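Local coordinates for exoribonuclease II, mitochondrial (PDB 6F3H), which degrades RNA from the 3' end as the magnesium-binding exoribonuclease component of the mitochondrial RNA degradosome, mtEXO, at residues F170-L173 against V174-I177; T214-A217 against T218-V222. The protein carries 1 engineered substitution. All coordinates share one frame; numbering follows the deposited sequence.

Contact 1: residues F170-L173 against V174-I177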
ATOM      1  N   PHE A 170       1.300 -14.580   5.116  1.00 51.66           N
ATOM      2  CA  PHE A 170       0.324 -15.639   4.983  1.00 48.13           C
ATOM      3  C   PHE A 170       0.959 -16.930   4.480  1.00 51.22           C
ATOM      4  O   PHE A 170       0.484 -18.020   4.807  1.00 54.08           O
ATOM      5  CB  PHE A 170      -0.779 -15.167   4.065  1.00 47.75           C
ATOM      6  CG  PHE A 170      -1.959 -16.028   4.098  1.00 46.30           C
ATOM      7  CD1 PHE A 170      -2.917 -15.854   5.075  1.00 44.56           C
ATOM      8  CD2 PHE A 170      -2.123 -17.026   3.164  1.00 48.86           C
ATOM      9  CE1 PHE A 170      -4.031 -16.666   5.120  1.00 38.45           C
ATOM     10  CE2 PHE A 170      -3.239 -17.842   3.199  1.00 50.51           C
ATOM     11  CZ  PHE A 170      -4.196 -17.659   4.185  1.00 46.25           C
HETATM   12  N   MSE A 171       2.026 -16.835   3.700  1.00 55.82           N
HETATM   13  CA  MSE A 171       2.668 -18.007   3.110  1.00 60.60           C
HETATM   14  C   MSE A 171       3.402 -18.807   4.128  1.00 55.06           C
HETATM   15  O   MSE A 171       3.297 -20.025   4.184  1.00 51.44           O
HETATM   16  CB  MSE A 171       3.642 -17.584   2.027  1.00 79.41           C
HETATM   17  CG  MSE A 171       2.934 -17.037   0.834  1.00 96.84           C
HETATM   18 SE   MSE A 171       1.260 -18.003   0.727  1.00106.89          SE
HETATM   19  CE  MSE A 171       0.587 -17.339  -0.970  1.00103.81           C
ATOM     20  N   SER A 172       4.201 -18.084   4.906  1.00 56.18           N
ATOM     21  CA  SER A 172       4.866 -18.690   6.043  1.00 55.19           C
ATOM     22  C   SER A 172       3.860 -19.461   6.861  1.00 51.29           C
ATOM     23  O   SER A 172       4.158 -20.531   7.396  1.00 57.81           O
ATOM     24  CB  SER A 172       5.549 -17.607   6.888  1.00 62.15           C
ATOM     25  OG  SER A 172       6.659 -17.036   6.207  1.00 69.65           O
ATOM     26  N   LEU A 173       2.648 -18.939   6.943  1.00 46.93           N
ATOM     27  CA  LEU A 173       1.613 -19.579   7.734  1.00 43.36           C
ATOM     28  C   LEU A 173       1.143 -20.875   7.099  1.00 46.06           C
ATOM     29  O   LEU A 173       1.090 -21.922   7.756  1.00 49.98           O
ATOM     30  CB  LEU A 173       0.456 -18.615   7.888  1.00 44.54           C
ATOM     31  CG  LEU A 173      -0.698 -19.246   8.613  1.00 48.11           C
ATOM     32  CD1 LEU A 173      -0.242 -19.588  10.013  1.00 51.26           C
ATOM     33  CD2 LEU A 173      -1.845 -18.266   8.621  1.00 43.87           C
ATOM     34  N   VAL A 174       0.797 -20.822   5.820  1.00 43.70           N
ATOM     35  CA  VAL A 174       0.434 -22.033   5.099  1.00 46.47           C
ATOM     36  C   VAL A 174       1.493 -23.112   5.275  1.00 53.34           C
ATOM     37  O   VAL A 174       1.176 -24.271   5.575  1.00 52.27           O
ATOM     38  CB  VAL A 174       0.228 -21.691   3.622  1.00 43.31           C
ATOM     39  CG1 VAL A 174       0.050 -22.948   2.826  1.00 43.98           C
ATOM     40  CG2 VAL A 174      -0.959 -20.776   3.496  1.00 41.88           C
ATOM     41  N   ARG A 175       2.770 -22.735   5.142  1.00 52.86           N
ATOM     42  CA  ARG A 175       3.845 -23.714   5.254  1.00 49.92           C
ATOM     43  C   ARG A 175       3.793 -24.416   6.599  1.00 52.95           C
ATOM     44  O   ARG A 175       3.894 -25.643   6.677  1.00 59.81           O
ATOM     45  CB  ARG A 175       5.198 -23.032   5.067  1.00 49.54           C
ATOM     46  CG  ARG A 175       5.625 -22.969   3.631  1.00 54.75           C
ATOM     47  CD  ARG A 175       6.988 -22.359   3.437  1.00 58.35           C
ATOM     48  NE  ARG A 175       6.950 -21.581   2.211  1.00 62.53           N
ATOM     49  CZ  ARG A 175       6.876 -20.260   2.189  1.00 63.67           C
ATOM     50  NH1 ARG A 175       6.872 -19.579   3.329  1.00 61.49           N
ATOM     51  NH2 ARG A 175       6.818 -19.622   1.031  1.00 67.71           N
ATOM     52  N   ILE A 176       3.581 -23.653   7.664  1.00 46.47           N
ATOM     53  CA  ILE A 176       3.503 -24.241   8.988  1.00 45.60           C
ATOM     54  C   ILE A 176       2.373 -25.244   9.057  1.00 56.13           C
ATOM     55  O   ILE A 176       2.502 -26.318   9.658  1.00 65.31           O
ATOM     56  CB  ILE A 176       3.322 -23.131  10.026  1.00 45.34           C
ATOM     57  CG1 ILE A 176       4.518 -22.199   9.960  1.00 48.54           C
ATOM     58  CG2 ILE A 176       3.090 -23.712  11.399  1.00 45.82           C
ATOM     59  CD1 ILE A 176       4.482 -21.154  10.981  1.00 48.83           C
ATOM     60  N   ILE A 177       1.234 -24.900   8.474  1.00 53.52           N
ATOM     61  CA  ILE A 177       0.103 -25.809   8.520  1.00 53.85           C
ATOM     62  C   ILE A 177       0.463 -27.131   7.864  1.00 55.08           C
ATOM     63  O   ILE A 177       0.227 -28.209   8.413  1.00 54.70           O
ATOM     64  CB  ILE A 177      -1.110 -25.163   7.842  1.00 57.14           C
ATOM     65  CG1 ILE A 177      -1.530 -23.903   8.593  1.00 48.97           C
ATOM     66  CG2 ILE A 177      -2.230 -26.131   7.816  1.00 63.51           C
ATOM     67  CD1 ILE A 177      -1.730 -24.116  10.049  1.00 42.44           C
TER

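Contact 2: residues T214-A217 against T218-V222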
ATOM      1  N   THR A 214      -3.771 -27.172   0.924  1.00 47.34           N
ATOM      2  CA  THR A 214      -3.485 -26.586   2.232  1.00 44.68           C
ATOM      3  C   THR A 214      -3.674 -25.075   2.214  1.00 45.64           C
ATOM      4  O   THR A 214      -4.208 -24.493   3.164  1.00 47.85           O
ATOM      5  CB  THR A 214      -2.080 -26.961   2.691  1.00 39.45           C
ATOM      6  OG1 THR A 214      -1.934 -28.381   2.618  1.00 49.72           O
ATOM      7  CG2 THR A 214      -1.840 -26.532   4.114  1.00 39.37           C
ATOM      8  N   LEU A 215      -3.256 -24.420   1.136  1.00 39.19           N
ATOM      9  CA  LEU A 215      -3.453 -22.983   1.044  1.00 43.44           C
ATOM     10  C   LEU A 215      -4.920 -22.647   1.189  1.00 45.98           C
ATOM     11  O   LEU A 215      -5.320 -21.850   2.049  1.00 51.56           O
ATOM     12  CB  LEU A 215      -2.932 -22.474  -0.295  1.00 43.82           C
ATOM     13  CG  LEU A 215      -3.524 -21.125  -0.669  1.00 43.63           C
ATOM     14  CD1 LEU A 215      -2.924 -20.042   0.187  1.00 38.63           C
ATOM     15  CD2 LEU A 215      -3.295 -20.860  -2.115  1.00 38.87           C
ATOM     16  N   LEU A 216      -5.738 -23.267   0.353  1.00 46.23           N
ATOM     17  CA  LEU A 216      -7.164 -23.001   0.361  1.00 43.51           C
ATOM     18  C   LEU A 216      -7.762 -23.284   1.727  1.00 46.52           C
ATOM     19  O   LEU A 216      -8.448 -22.437   2.304  1.00 56.18           O
ATOM     20  CB  LEU A 216      -7.810 -23.840  -0.721  1.00 43.69           C
ATOM     21  CG  LEU A 216      -9.214 -23.462  -1.083  1.00 59.07           C
ATOM     22  CD1 LEU A 216      -9.356 -21.969  -0.999  1.00 58.53           C
ATOM     23  CD2 LEU A 216      -9.395 -23.913  -2.496  1.00 68.21           C
ATOM     24  N   ALA A 217      -7.473 -24.456   2.281  1.00 45.72           N
ATOM     25  CA  ALA A 217      -8.014 -24.811   3.593  1.00 43.77           C
ATOM     26  C   ALA A 217      -7.586 -23.819   4.667  1.00 42.98           C
ATOM     27  O   ALA A 217      -8.378 -23.476   5.546  1.00 45.60           O
ATOM     28  CB  ALA A 217      -7.576 -26.227   3.979  1.00 40.04           C
ATOM     29  N   THR A 218      -6.341 -23.344   4.617  1.00 39.41           N
ATOM     30  CA  THR A 218      -5.897 -22.413   5.639  1.00 39.24           C
ATOM     31  C   THR A 218      -6.668 -21.116   5.551  1.00 41.50           C
ATOM     32  O   THR A 218      -7.092 -20.566   6.572  1.00 44.17           O
ATOM     33  CB  THR A 218      -4.403 -22.127   5.482  1.00 42.30           C
ATOM     34  OG1 THR A 218      -3.690 -23.334   5.238  1.00 44.49           O
ATOM     35  CG2 THR A 218      -3.860 -21.517   6.715  1.00 43.48           C
ATOM     36  N   TYR A 219      -6.888 -20.635   4.332  1.00 39.87           N
ATOM     37  CA  TYR A 219      -7.693 -19.446   4.134  1.00 39.07           C
ATOM     38  C   TYR A 219      -9.054 -19.617   4.777  1.00 39.26           C
ATOM     39  O   TYR A 219      -9.483 -18.829   5.628  1.00 39.23           O
ATOM     40  CB  TYR A 219      -7.864 -19.206   2.642  1.00 42.80           C
ATOM     41  CG  TYR A 219      -8.796 -18.073   2.400  1.00 47.78           C
ATOM     42  CD1 TYR A 219      -8.429 -16.805   2.781  1.00 50.73           C
ATOM     43  CD2 TYR A 219     -10.058 -18.257   1.842  1.00 46.07           C
ATOM     44  CE1 TYR A 219      -9.258 -15.734   2.597  1.00 56.88           C
ATOM     45  CE2 TYR A 219     -10.921 -17.167   1.648  1.00 46.64           C
ATOM     46  CZ  TYR A 219     -10.502 -15.902   2.034  1.00 54.53           C
ATOM     47  OH  TYR A 219     -11.293 -14.781   1.867  1.00 55.49           O
ATOM     48  N   TRP A 220      -9.734 -20.676   4.385  1.00 39.48           N
ATOM     49  CA  TRP A 220     -11.017 -21.022   4.963  1.00 39.70           C
ATOM     50  C   TRP A 220     -10.945 -21.142   6.477  1.00 41.77           C
ATOM     51  O   TRP A 220     -11.845 -20.682   7.186  1.00 48.23           O
ATOM     52  CB  TRP A 220     -11.482 -22.333   4.353  1.00 39.96           C
ATOM     53  CG  TRP A 220     -12.012 -22.171   2.983  1.00 43.79           C
ATOM     54  CD1 TRP A 220     -12.467 -21.016   2.422  1.00 44.16           C
ATOM     55  CD2 TRP A 220     -12.230 -23.206   2.013  1.00 44.00           C
ATOM     56  NE1 TRP A 220     -12.924 -21.259   1.146  1.00 44.78           N
ATOM     57  CE2 TRP A 220     -12.790 -22.596   0.871  1.00 40.34           C
ATOM     58  CE3 TRP A 220     -12.002 -24.588   1.996  1.00 46.40           C
ATOM     59  CZ2 TRP A 220     -13.118 -23.316  -0.279  1.00 43.69           C
ATOM     60  CZ3 TRP A 220     -12.335 -25.308   0.852  1.00 48.41           C
ATOM     61  CH2 TRP A 220     -12.887 -24.668  -0.270  1.00 50.75           C
ATOM     62  N   GLY A 221      -9.911 -21.794   6.992  1.00 41.17           N
ATOM     63  CA  GLY A 221      -9.790 -21.907   8.434  1.00 45.80           C
ATOM     64  C   GLY A 221      -9.697 -20.547   9.092  1.00 52.85           C
ATOM     65  O   GLY A 221     -10.302 -20.302  10.140  1.00 60.39           O
ATOM     66  N   VAL A 222      -8.955 -19.637   8.467  1.00 44.95           N
ATOM     67  CA  VAL A 222      -8.791 -18.309   9.032  1.00 40.40           C
ATOM     68  C   VAL A 222     -10.095 -17.539   8.958  1.00 42.21           C
ATOM     69  O   VAL A 222     -10.496 -16.886   9.924  1.00 47.60           O
ATOM     70  CB  VAL A 222      -7.647 -17.580   8.319  1.00 38.98           C
ATOM     71  CG1 VAL A 222      -7.574 -16.148   8.735  1.00 38.88           C
ATOM     72  CG2 VAL A 222      -6.378 -18.240   8.670  1.00 38.94           C
TER

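Contact 1: residues F170-L173 against V174-I177
Phe-170 and Val-174, one helical turn apart, meet on the buried side of the helix. The ring of Phe-170 stands out from the backbone with CG anti to N (chi1 -167°), which brings its CE2 corner to 3.7 Å from CG2 of Val-174, the two side chains lying obliquely to one another. That same valine methyl also rests on the carbonyl oxygen of Phe-170.

On another side of the helix, Arg-175 folds back along the preceding turn. With CG beside the backbone N (chi1 -88°) and a bend at chi3, its guanidinium group passes over Met-171 O, which lies over one face, while OG of Ser-172 sits at its edge, in plane, 3.8 Å from NH1. Neither approach is a hydrogen bond; the group's NH2 bonds instead to the carbonyl of Lys-208, and Ser-172 OG to the side chain of Asn-169. Next to them the CG1 branch of Ile-176 runs back over Ser-172 O.

Beneath the side chains, Val-174 N donates to Phe-170 O at 3.0 Å and Arg-175 N to Met-171 O at 2.9 Å; Ile-176 and Ile-177 continue the pattern. This is i to i+4 packing along an amphipathic alpha-helix, whose apolar side faces helices 123-159 and 212-226.

Contact 2: residues T214-A217 against T218-V222
Thr-214 to Val-222 form regular alpha-helix, with i to i+4 backbone bonds from Thr-218 N to Thr-214 O through Gly-221 N to Ala-217 O, the latter 2.7 Å long.

Among the side chains, the main encounter is between Leu-216 and Trp-220. Trp-220 has CG beside its backbone N (chi1 -77°), and its indole swings back along the helix to meet the leucine branch. CG of Leu-216 then stands almost squarely over the six-membered ring, 3.9 Å from the centroid and 9° off the normal: a CH-pi contact. CD1 of Leu-216 covers the same face nearer the rim, 4.0 Å from CE2 of Trp-220. The indole is also held through its five-membered ring, where NE1 donates to the carbonyl of Thr-46; the ring system also meets Trp-142 of helix 123-159.

Two residues earlier, Thr-218 places OG1 beside its backbone N, so that hydroxyl and amide both point to Thr-214 O. The amide bond measures 2.8 Å; the hydroxyl distance is very short, and its exact value deserves little weight at this resolution. If real, this second bond would give the buried hydroxyl a partner within the helix. The hydroxyl of Thr-214 bonds instead to Asp-211, just before the helix. CB of Tyr-219 rests against Leu-216 O, while its phenol OH bonds to Arg-223.

Serine and threonine hydroxyls often bond to the i-4 or i-3 carbonyl in alpha-helices, but the clearer signature here is the Leu-216/Trp-220 i to i+4 CH-pi pair, on a helix set between strands 39-42 and 81-85 and helices 123-159 and 170-178.

Overall arrangement
Following the chain from its N terminus, strand 166-169 leads straight into helix 170-178, where contact 1 lies; helices 182-186 and 193-200 intervene before helix 212-226, which carries contact 2. The two are in series: each stays within its own helix, so neither encloses a loop, and they neither nest nor cross. Their centres are 10 Å apart and the helices touch. CD1 of Leu-215 packs 3.7 Å from CE2 of Phe-170, and Ile-177 reaches both Thr-214 and Thr-218. Helix 123-159 is a shared neighbour, its Val-148 touching Ile-177 and Ala-217. Contact 1 also borders strand 242-248, whereas contact 2 packs on strands 39-42 and 81-85 of the N-terminal sheet; both lie away from the magnesium site.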